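Local coordinates for transmembrane oligosaccharyl transferase (PDB 3WAJ), which belongs to the archaeal STT3/AglB family of membrane proteins, with an N-terminal multi-helix transmembrane region of the GT-C class followed by globular domains, at residues A[692-697]-A[775-780]; A[292-297]-A[318-323]; A[66-71]-A[529-534]. One frame throughout, in Å; residues are numbered along the deposited sequence.

Overall arrangement
The first segment met from the N terminus, 66-71, lies in the helical STT3-family region and waits longest for its partner. Contact 2 closes first: helices 278-303 and 315-332 come together through 292-297 and 318-323, a short loop wholly nested inside the long one that contact 3 closes when 529-534, in the AglB core region, returns to 66-71. Contact 3 thus ties the membrane region to the core. Contact 1 opens only afterwards, in series, where 692-697 and 775-780 join two neighbouring strands of the mixed sheet. Contacts 1 and 2 lie on opposite sides of the chain's centre, their own centres 69 Å apart.

Contact 1. Residues A[692-697]-A[775-780]; sequences HYRMIY and ERVKGA
His692 meets the 775-780 segment with both backbone and ring. Its O accepts from Val777 N (2.8 Å). The ring, with CG anti to the carbonyl carbon (chi1 -59°), directs ND1 to Val777 O (3.3 Å), which lies in the ring plane, and more weakly to Lys778 O. Tyr693 and Arg776 form a non-hydrogen-bonded antiparallel pair. The tyrosine ring and the extended arginine chain cross obliquely, Tyr693 OH to Arg776 CD 3.6 Å, and both polar ends turn to Glu597 of helix 593-602. Arg694 forms the hydrogen-bonded pair with Glu775, through Arg694 N to Glu775 O (3.2 Å) and Glu775 N to Arg694 O (2.9 Å). On the sheet's other face their side chains run side by side. Arg694 NE (2.8 Å) and NH2 (2.6 Å) both grip Glu775 OE1, on its anti and syn sides, a side-on salt bridge whose two hydrogen bonds restrain the guanidinium's rotation. Glu855 holds Arg694 NH1, and Gln859 binds Glu775 OE2. Ile696 CG2 rests on Glu775 CB at 3.9 Å. Ile696 then shares Ile773 of the neighbouring strand with Tyr697, a classic beta bulge in strand 693-698, outermost of the mixed sheet.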
loop_
_atom_site.group_PDB
_atom_site.type_symbol
_atom_site.label_atom_id
_atom_site.label_comp_id
_atom_site.label_asym_id
_atom_site.label_seq_id
_atom_site.Cartn_x
_atom_site.Cartn_y
_atom_site.Cartn_z
ATOM N N HIS A 692 -11.396 19.869 22.967
ATOM C CA HIS A 692 -9.954 19.663 22.990
ATOM C C HIS A 692 -9.326 19.627 21.603
ATOM O O HIS A 692 -8.190 19.182 21.446
ATOM C CB HIS A 692 -9.638 18.353 23.718
ATOM C CG HIS A 692 -10.142 18.318 25.127
ATOM N ND1 HIS A 692 -9.565 19.057 26.140
ATOM C CD2 HIS A 692 -11.180 17.655 25.687
ATOM C CE1 HIS A 692 -10.221 18.840 27.266
ATOM N NE2 HIS A 692 -11.207 17.996 27.017
ATOM N N TYR A 693 -10.062 20.083 20.593
ATOM C CA TYR A 693 -9.544 20.087 19.222
ATOM C C TYR A 693 -9.904 21.394 18.549
ATOM O O TYR A 693 -11.000 21.906 18.756
ATOM C CB TYR A 693 -10.117 18.902 18.424
ATOM C CG TYR A 693 -9.745 17.592 19.045
ATOM C CD1 TYR A 693 -8.662 16.881 18.583
ATOM C CD2 TYR A 693 -10.443 17.093 20.133
ATOM C CE1 TYR A 693 -8.286 15.690 19.174
ATOM C CE2 TYR A 693 -10.066 15.899 20.746
ATOM C CZ TYR A 693 -8.994 15.206 20.256
ATOM O OH TYR A 693 -8.621 14.025 20.847
ATOM N N ARG A 694 -8.985 21.939 17.753
ATOM C CA ARG A 694 -9.248 23.163 16.975
ATOM C C ARG A 694 -8.684 22.931 15.587
ATOM O O ARG A 694 -7.692 22.206 15.435
ATOM C CB ARG A 694 -8.587 24.398 17.626
ATOM C CG ARG A 694 -7.090 24.235 17.954
ATOM C CD ARG A 694 -6.497 25.532 18.446
ATOM N NE ARG A 694 -5.068 25.453 18.757
ATOM C CZ ARG A 694 -4.364 26.444 19.305
ATOM N NH1 ARG A 694 -4.954 27.588 19.610
ATOM N NH2 ARG A 694 -3.077 26.290 19.553
ATOM N N MET A 695 -9.307 23.508 14.569
ATOM C CA MET A 695 -8.736 23.414 13.235
ATOM C C MET A 695 -7.575 24.403 13.159
ATOM O O MET A 695 -7.650 25.497 13.723
ATOM C CB MET A 695 -9.800 23.723 12.187
ATOM C CG MET A 695 -9.308 23.754 10.742
ATOM S SD MET A 695 -10.708 23.629 9.628
ATOM C CE MET A 695 -10.028 24.530 8.304
ATOM N N ILE A 696 -6.492 24.021 12.489
ATOM C CA ILE A 696 -5.365 24.943 12.349
ATOM C C ILE A 696 -5.018 25.236 10.899
ATOM O O ILE A 696 -4.333 26.226 10.607
ATOM C CB ILE A 696 -4.116 24.456 13.093
ATOM C CG1 ILE A 696 -3.666 23.101 12.559
ATOM C CG2 ILE A 696 -4.381 24.389 14.581
ATOM C CD1 ILE A 696 -2.434 22.553 13.272
ATOM N N TYR A 697 -5.497 24.371 10.004
ATOM C CA TYR A 697 -5.211 24.454 8.567
ATOM C C TYR A 697 -6.167 23.565 7.766
ATOM O O TYR A 697 -6.509 22.464 8.210
ATOM C CB TYR A 697 -3.759 24.008 8.313
ATOM C CG TYR A 697 -3.328 23.912 6.855
ATOM C CD1 TYR A 697 -3.635 22.791 6.078
ATOM C CD2 TYR A 697 -2.557 24.916 6.269
ATOM C CE1 TYR A 697 -3.210 22.694 4.745
ATOM C CE2 TYR A 697 -2.134 24.825 4.946
ATOM C CZ TYR A 697 -2.464 23.714 4.192
ATOM O OH TYR A 697 -2.049 23.624 2.888
ATOM N N GLU A 775 -5.400 20.476 15.912
ATOM C CA GLU A 775 -4.473 20.348 17.027
ATOM C C GLU A 775 -5.218 19.895 18.269
ATOM O O GLU A 775 -6.256 20.467 18.630
ATOM C CB GLU A 775 -3.767 21.676 17.338
ATOM C CG GLU A 775 -2.710 21.542 18.431
ATOM C CD GLU A 775 -2.088 22.867 18.828
ATOM O OE1 GLU A 775 -2.687 23.929 18.524
ATOM O OE2 GLU A 775 -1.001 22.843 19.457
ATOM N N ARG A 776 -4.690 18.866 18.924
ATOM C CA ARG A 776 -5.239 18.448 20.208
ATOM C C ARG A 776 -4.673 19.369 21.287
ATOM O O ARG A 776 -3.474 19.656 21.324
ATOM C CB ARG A 776 -4.918 16.982 20.504
ATOM C CG ARG A 776 -5.410 16.519 21.855
ATOM C CD ARG A 776 -5.401 14.998 21.996
ATOM N NE ARG A 776 -5.799 14.654 23.357
ATOM C CZ ARG A 776 -4.961 14.272 24.315
ATOM N NH1 ARG A 776 -3.676 14.116 24.043
ATOM N NH2 ARG A 776 -5.421 14.023 25.538
ATOM N N VAL A 777 -5.546 19.820 22.174
ATOM C CA VAL A 777 -5.269 20.971 23.010
ATOM C C VAL A 777 -5.960 20.771 24.357
ATOM O O VAL A 777 -7.037 20.169 24.410
ATOM C CB VAL A 777 -5.807 22.223 22.269
ATOM C CG1 VAL A 777 -6.776 23.012 23.117
ATOM C CG2 VAL A 777 -4.682 23.074 21.733
ATOM N N LYS A 778 -5.354 21.256 25.441
ATOM C CA LYS A 778 -5.987 21.157 26.761
ATOM C C LYS A 778 -7.316 21.906 26.777
ATOM O O LYS A 778 -8.353 21.326 27.099
ATOM C CB LYS A 778 -5.074 21.705 27.860
ATOM C CG LYS A 778 -4.276 20.643 28.604
ATOM C CD LYS A 778 -3.107 21.254 29.374
ATOM C CE LYS A 778 -2.319 20.186 30.106
ATOM N NZ LYS A 778 -2.174 18.957 29.268
ATOM N N GLY A 779 -7.272 23.189 26.421
ATOM C CA GLY A 779 -8.460 24.024 26.339
ATOM C C GLY A 779 -8.606 24.922 27.558
ATOM O O GLY A 779 -8.383 24.475 28.688
ATOM N N ALA A 780 -8.978 26.184 27.334
ATOM C CA ALA A 780 -9.211 27.132 28.427
ATOM C C ALA A 780 -10.504 26.803 29.155
ATOM O O ALA A 780 -11.567 26.726 28.534
ATOM C CB ALA A 780 -9.263 28.558 27.906
#

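Contact 2. Residues A[292-297]-A[318-323]; sequences AAFYQI and LAVIVL
Ile297 N donates to Ala293 O at 2.8 Å, a main-chain bond of helix 278-303 that places the two side chains one turn apart, both pointing at helix 315-332. The segments run nearly antiparallel, 157° between their directions, with axes 10.8 Å apart at closest approach. Ile297 is the centre of the interface. Its CG1 branch, anti to the carbonyl carbon (chi1 -73°), extends CD1 between the side chains of Ala319, Val320 and Leu323. Ile297 CD1 lies 4.0 Å from Val320 CG2 and 4.4 Å from both Ala319 CB and Leu323 CG. One turn back, the small Ala293 offers only its CB, 4.2 Å from Leu323 CD1. Val320 also meets Phe294. Val320 CG1 comes obliquely to the ring, 3.7 Å from Phe294 CE1, and Val320 CG2 is near the same ring carbon, so both valine methyls bear on one corner of the phenylalanine, and the two side chains cross at about a right angle. Helix 221-234 closes this side: Phe233 meets the Phe294 ring edge-to-face and also touches Val320. The side chains meet through carbon alone, apart from Ile297 CD1 passing near the Ala319 carbonyl O, and main-chain polar groups bond within each helix. The pair is therefore held by shape and dispersion, as suits helices in the membrane region of a GT-C protein, and nothing polar fixes its register.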
loop_
_atom_site.group_PDB
_atom_site.type_symbol
_atom_site.label_atom_id
_atom_site.label_comp_id
_atom_site.label_asym_id
_atom_site.label_seq_id
_atom_site.Cartn_x
_atom_site.Cartn_y
_atom_site.Cartn_z
ATOM N N ALA A 292 22.630 -31.790 -1.231
ATOM C CA ALA A 292 23.753 -32.694 -0.987
ATOM C C ALA A 292 23.256 -34.108 -0.735
ATOM O O ALA A 292 23.923 -35.075 -1.104
ATOM C CB ALA A 292 24.597 -32.207 0.175
ATOM N N ALA A 293 22.094 -34.234 -0.095
ATOM C CA ALA A 293 21.513 -35.555 0.131
ATOM C C ALA A 293 21.120 -36.167 -1.206
ATOM O O ALA A 293 21.328 -37.365 -1.439
ATOM C CB ALA A 293 20.330 -35.476 1.058
ATOM N N PHE A 294 20.554 -35.337 -2.080
ATOM C CA PHE A 294 20.211 -35.766 -3.431
ATOM C C PHE A 294 21.428 -36.252 -4.190
ATOM O O PHE A 294 21.372 -37.264 -4.871
ATOM C CB PHE A 294 19.596 -34.612 -4.202
ATOM C CG PHE A 294 18.113 -34.524 -4.066
ATOM C CD1 PHE A 294 17.285 -35.363 -4.800
ATOM C CD2 PHE A 294 17.537 -33.593 -3.213
ATOM C CE1 PHE A 294 15.900 -35.272 -4.679
ATOM C CE2 PHE A 294 16.158 -33.500 -3.092
ATOM C CZ PHE A 294 15.338 -34.338 -3.824
ATOM N N TYR A 295 22.516 -35.501 -4.090
ATOM C CA TYR A 295 23.766 -35.876 -4.723
ATOM C C TYR A 295 24.171 -37.276 -4.287
ATOM O O TYR A 295 24.449 -38.147 -5.123
ATOM C CB TYR A 295 24.870 -34.883 -4.331
ATOM C CG TYR A 295 26.241 -35.234 -4.880
ATOM C CD1 TYR A 295 26.464 -35.308 -6.252
ATOM C CD2 TYR A 295 27.315 -35.462 -4.029
ATOM C CE1 TYR A 295 27.714 -35.613 -6.757
ATOM C CE2 TYR A 295 28.575 -35.763 -4.529
ATOM C CZ TYR A 295 28.762 -35.841 -5.893
ATOM O OH TYR A 295 30.008 -36.149 -6.391
ATOM N N GLN A 296 24.199 -37.469 -2.973
ATOM C CA GLN A 296 24.492 -38.761 -2.378
ATOM C C GLN A 296 23.510 -39.866 -2.815
ATOM O O GLN A 296 23.913 -41.007 -3.059
ATOM C CB GLN A 296 24.496 -38.636 -0.854
ATOM C CG GLN A 296 24.885 -39.917 -0.161
ATOM C CD GLN A 296 26.219 -40.463 -0.646
ATOM O OE1 GLN A 296 27.244 -39.781 -0.594
ATOM N NE2 GLN A 296 26.209 -41.695 -1.127
ATOM N N ILE A 297 22.228 -39.532 -2.915
ATOM C CA ILE A 297 21.249 -40.509 -3.370
ATOM C C ILE A 297 21.629 -40.995 -4.773
ATOM O O ILE A 297 21.652 -42.216 -5.041
ATOM C CB ILE A 297 19.804 -39.962 -3.305
ATOM C CG1 ILE A 297 19.347 -39.882 -1.847
ATOM C CG2 ILE A 297 18.861 -40.845 -4.080
ATOM C CD1 ILE A 297 18.022 -39.169 -1.646
ATOM N N LEU A 318 12.153 -44.084 -4.235
ATOM C CA LEU A 318 11.715 -44.361 -2.866
ATOM C C LEU A 318 12.555 -43.616 -1.811
ATOM O O LEU A 318 12.008 -43.013 -0.885
ATOM C CB LEU A 318 11.729 -45.859 -2.576
ATOM C CG LEU A 318 11.071 -46.215 -1.241
ATOM C CD1 LEU A 318 9.590 -46.529 -1.436
ATOM C CD2 LEU A 318 11.797 -47.364 -0.550
ATOM N N ALA A 319 13.877 -43.658 -1.950
ATOM C CA ALA A 319 14.761 -42.934 -1.030
ATOM C C ALA A 319 14.428 -41.450 -1.037
ATOM O O ALA A 319 14.547 -40.767 -0.016
ATOM C CB ALA A 319 16.211 -43.137 -1.412
ATOM N N VAL A 320 14.019 -40.954 -2.201
ATOM C CA VAL A 320 13.668 -39.552 -2.339
ATOM C C VAL A 320 12.324 -39.275 -1.665
ATOM O O VAL A 320 12.194 -38.302 -0.923
ATOM C CB VAL A 320 13.680 -39.096 -3.822
ATOM C CG1 VAL A 320 13.120 -37.682 -3.963
ATOM C CG2 VAL A 320 15.096 -39.147 -4.367
ATOM N N ILE A 321 11.338 -40.134 -1.925
ATOM C CA ILE A 321 10.032 -40.048 -1.269
ATOM C C ILE A 321 10.181 -40.041 0.253
ATOM O O ILE A 321 9.556 -39.236 0.960
ATOM C CB ILE A 321 9.140 -41.227 -1.656
ATOM C CG1 ILE A 321 8.849 -41.215 -3.161
ATOM C CG2 ILE A 321 7.855 -41.192 -0.853
ATOM C CD1 ILE A 321 8.158 -39.973 -3.623
ATOM N N VAL A 322 11.028 -40.940 0.745
ATOM C CA VAL A 322 11.267 -41.080 2.171
ATOM C C VAL A 322 11.989 -39.862 2.717
ATOM O O VAL A 322 11.601 -39.319 3.752
ATOM C CB VAL A 322 12.078 -42.348 2.466
ATOM C CG1 VAL A 322 12.799 -42.234 3.801
ATOM C CG2 VAL A 322 11.168 -43.576 2.415
ATOM N N LEU A 323 13.036 -39.439 2.012
ATOM C CA LEU A 323 13.809 -38.257 2.390
ATOM C C LEU A 323 12.920 -37.029 2.593
ATOM O O LEU A 323 13.041 -36.337 3.602
ATOM C CB LEU A 323 14.876 -37.954 1.333
ATOM C CG LEU A 323 16.133 -37.162 1.721
ATOM C CD1 LEU A 323 16.179 -35.818 1.012
ATOM C CD2 LEU A 323 16.252 -36.977 3.229
#

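Contact 3. Residues A[66-71]-A[529-534]; sequences IWFDPF and PTPQSN
Phe68 and Thr530 bring the two backbones nearest, with their CA atoms 5.4 Å apart. The 529-534 segment is an irregular loop that passes beside the short strand 68-69 without pairing with it. A water bridges main chain and side chain, accepting from Trp67 N at 3.0 Å and hydrogen-bonded to Thr530 OG1 at 2.7 Å. The threonine oxygen sits anti to its carbonyl carbon (chi1 -54°), which turns it toward Trp67. There Thr530 OG1 also comes to 3.5 Å from Trp67 CB. Strand 68-69 belongs to a small antiparallel pair with strand 78-79, and an Asx turn ends it. Asp69 OD1 accepts from Phe71 N at 3.0 Å, met from above the carboxylate plane, and its OD2 binds Arg53 and Tyr50 of helix 47-60, whose first residue, Asp47, is a zinc ligand. Asp69 points away from the loop, so Phe68, on the other side of the strand, is left to meet it. With CG anti to the backbone N (chi1 -179°), its ring is carried out to Pro531, whose CG-CD edge is set down on one face, the two side chains crossing at about a right angle. Pro531 CG stands 3.5 Å from the centroid of the Phe68 ring and 4° off its normal, a well-centred CH-pi contact. Pro531 CD is closer still to the atom at the ring's root, 3.4 Å from Phe68 CG. Asn534 approaches from the edge instead, with CB near the ring plane and 3.8 Å from Phe68 CE1. Its amide is tilted steeply to the phenyl ring and sends ND2 to Gly77 O. Tyr79 meets the Phe68 ring edge-to-face and gives its OH to a hydrogen bond with Pro531 O.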
loop_
_atom_site.group_PDB
_atom_site.type_symbol
_atom_site.label_atom_id
_atom_site.label_comp_id
_atom_site.label_asym_id
_atom_site.label_seq_id
_atom_site.Cartn_x
_atom_site.Cartn_y
_atom_site.Cartn_z
ATOM N N ILE A 66 18.945 1.266 9.035
ATOM C CA ILE A 66 18.131 0.877 10.187
ATOM C C ILE A 66 17.331 -0.401 9.880
ATOM O O ILE A 66 17.111 -0.752 8.712
ATOM C CB ILE A 66 17.158 2.002 10.560
ATOM C CG1 ILE A 66 16.146 2.216 9.428
ATOM C CG2 ILE A 66 17.925 3.284 10.859
ATOM C CD1 ILE A 66 15.002 3.154 9.782
ATOM N N TRP A 67 16.887 -1.082 10.932
ATOM C CA TRP A 67 16.033 -2.265 10.805
ATOM C C TRP A 67 14.855 -2.089 11.726
ATOM O O TRP A 67 14.037 -2.997 11.921
ATOM C CB TRP A 67 16.822 -3.529 11.188
ATOM C CG TRP A 67 17.957 -3.725 10.255
ATOM C CD1 TRP A 67 19.244 -3.292 10.417
ATOM C CD2 TRP A 67 17.898 -4.339 8.961
ATOM N NE1 TRP A 67 19.995 -3.627 9.315
ATOM C CE2 TRP A 67 19.194 -4.273 8.408
ATOM C CE3 TRP A 67 16.876 -4.951 8.224
ATOM C CZ2 TRP A 67 19.494 -4.798 7.147
ATOM C CZ3 TRP A 67 17.169 -5.473 6.984
ATOM C CH2 TRP A 67 18.471 -5.396 6.453
ATOM N N PHE A 68 14.781 -0.893 12.296
ATOM C CA PHE A 68 13.657 -0.495 13.129
ATOM C C PHE A 68 13.473 1.028 13.057
ATOM O O PHE A 68 14.447 1.781 12.931
ATOM C CB PHE A 68 13.879 -0.981 14.566
ATOM C CG PHE A 68 12.761 -0.637 15.503
ATOM C CD1 PHE A 68 11.649 -1.462 15.605
ATOM C CD2 PHE A 68 12.818 0.519 16.279
ATOM C CE1 PHE A 68 10.607 -1.154 16.476
ATOM C CE2 PHE A 68 11.779 0.843 17.152
ATOM C CZ PHE A 68 10.669 0.001 17.252
ATOM N N ASP A 69 12.219 1.475 13.111
ATOM C CA ASP A 69 11.897 2.860 12.790
ATOM C C ASP A 69 10.900 3.384 13.798
ATOM O O ASP A 69 9.703 3.176 13.657
ATOM C CB ASP A 69 11.330 2.947 11.362
ATOM C CG ASP A 69 10.993 4.394 10.919
ATOM O OD1 ASP A 69 11.318 5.360 11.641
ATOM O OD2 ASP A 69 10.418 4.563 9.826
ATOM N N PRO A 70 11.398 4.054 14.845
ATOM C CA PRO A 70 10.506 4.589 15.876
ATOM C C PRO A 70 9.710 5.790 15.386
ATOM O O PRO A 70 8.827 6.280 16.098
ATOM C CB PRO A 70 11.478 5.015 16.994
ATOM C CG PRO A 70 12.772 5.252 16.294
ATOM C CD PRO A 70 12.821 4.217 15.204
ATOM N N PHE A 71 10.029 6.251 14.182
ATOM C CA PHE A 71 9.398 7.441 13.615
ATOM C C PHE A 71 8.006 7.097 13.074
ATOM O O PHE A 71 7.187 7.986 12.815
ATOM C CB PHE A 71 10.253 7.993 12.491
ATOM C CG PHE A 71 10.389 9.497 12.488
ATOM C CD1 PHE A 71 9.348 10.302 12.041
ATOM C CD2 PHE A 71 11.590 10.100 12.864
ATOM C CE1 PHE A 71 9.478 11.664 12.006
ATOM C CE2 PHE A 71 11.728 11.474 12.825
ATOM C CZ PHE A 71 10.663 12.260 12.398
ATOM N N PRO A 529 18.884 1.998 16.840
ATOM C CA PRO A 529 19.283 0.628 17.188
ATOM C C PRO A 529 18.076 -0.301 17.131
ATOM O O PRO A 529 16.959 0.125 17.420
ATOM C CB PRO A 529 19.771 0.773 18.637
ATOM C CG PRO A 529 18.959 1.878 19.179
ATOM C CD PRO A 529 18.744 2.852 18.034
ATOM N N THR A 530 18.290 -1.555 16.763
ATOM C CA THR A 530 17.196 -2.524 16.709
ATOM C C THR A 530 16.893 -3.084 18.093
ATOM O O THR A 530 17.767 -3.669 18.732
ATOM C CB THR A 530 17.508 -3.675 15.746
ATOM O OG1 THR A 530 17.847 -3.135 14.460
ATOM C CG2 THR A 530 16.299 -4.605 15.625
ATOM N N PRO A 531 15.652 -2.890 18.569
ATOM C CA PRO A 531 15.216 -3.330 19.904
ATOM C C PRO A 531 14.642 -4.737 19.900
ATOM O O PRO A 531 14.211 -5.235 18.852
ATOM C CB PRO A 531 14.099 -2.339 20.238
ATOM C CG PRO A 531 13.494 -1.985 18.894
ATOM C CD PRO A 531 14.647 -2.021 17.911
ATOM N N GLN A 532 14.623 -5.362 21.070
ATOM C CA GLN A 532 14.165 -6.741 21.212
ATOM C C GLN A 532 12.659 -6.862 21.083
ATOM O O GLN A 532 12.137 -7.910 20.681
ATOM C CB GLN A 532 14.627 -7.318 22.548
ATOM C CG GLN A 532 16.127 -7.586 22.606
ATOM C CD GLN A 532 16.624 -8.355 21.386
ATOM O OE1 GLN A 532 16.361 -9.557 21.239
ATOM N NE2 GLN A 532 17.333 -7.658 20.492
ATOM N N SER A 533 11.963 -5.780 21.416
ATOM C CA SER A 533 10.506 -5.773 21.362
ATOM C C SER A 533 9.979 -4.382 20.999
ATOM O O SER A 533 10.704 -3.388 21.102
ATOM C CB SER A 533 9.925 -6.241 22.700
ATOM O OG SER A 533 8.511 -6.302 22.643
ATOM N N ASN A 534 8.727 -4.325 20.552
ATOM C CA ASN A 534 8.030 -3.057 20.331
ATOM C C ASN A 534 6.625 -3.110 20.934
ATOM O O ASN A 534 5.706 -2.413 20.493
ATOM C CB ASN A 534 8.023 -2.670 18.837
ATOM C CG ASN A 534 7.087 -3.534 17.986
ATOM O OD1 ASN A 534 6.660 -4.620 18.388
ATOM N ND2 ASN A 534 6.770 -3.041 16.793
HETATM O O HOH W 1 17.976 -0.609 13.652
#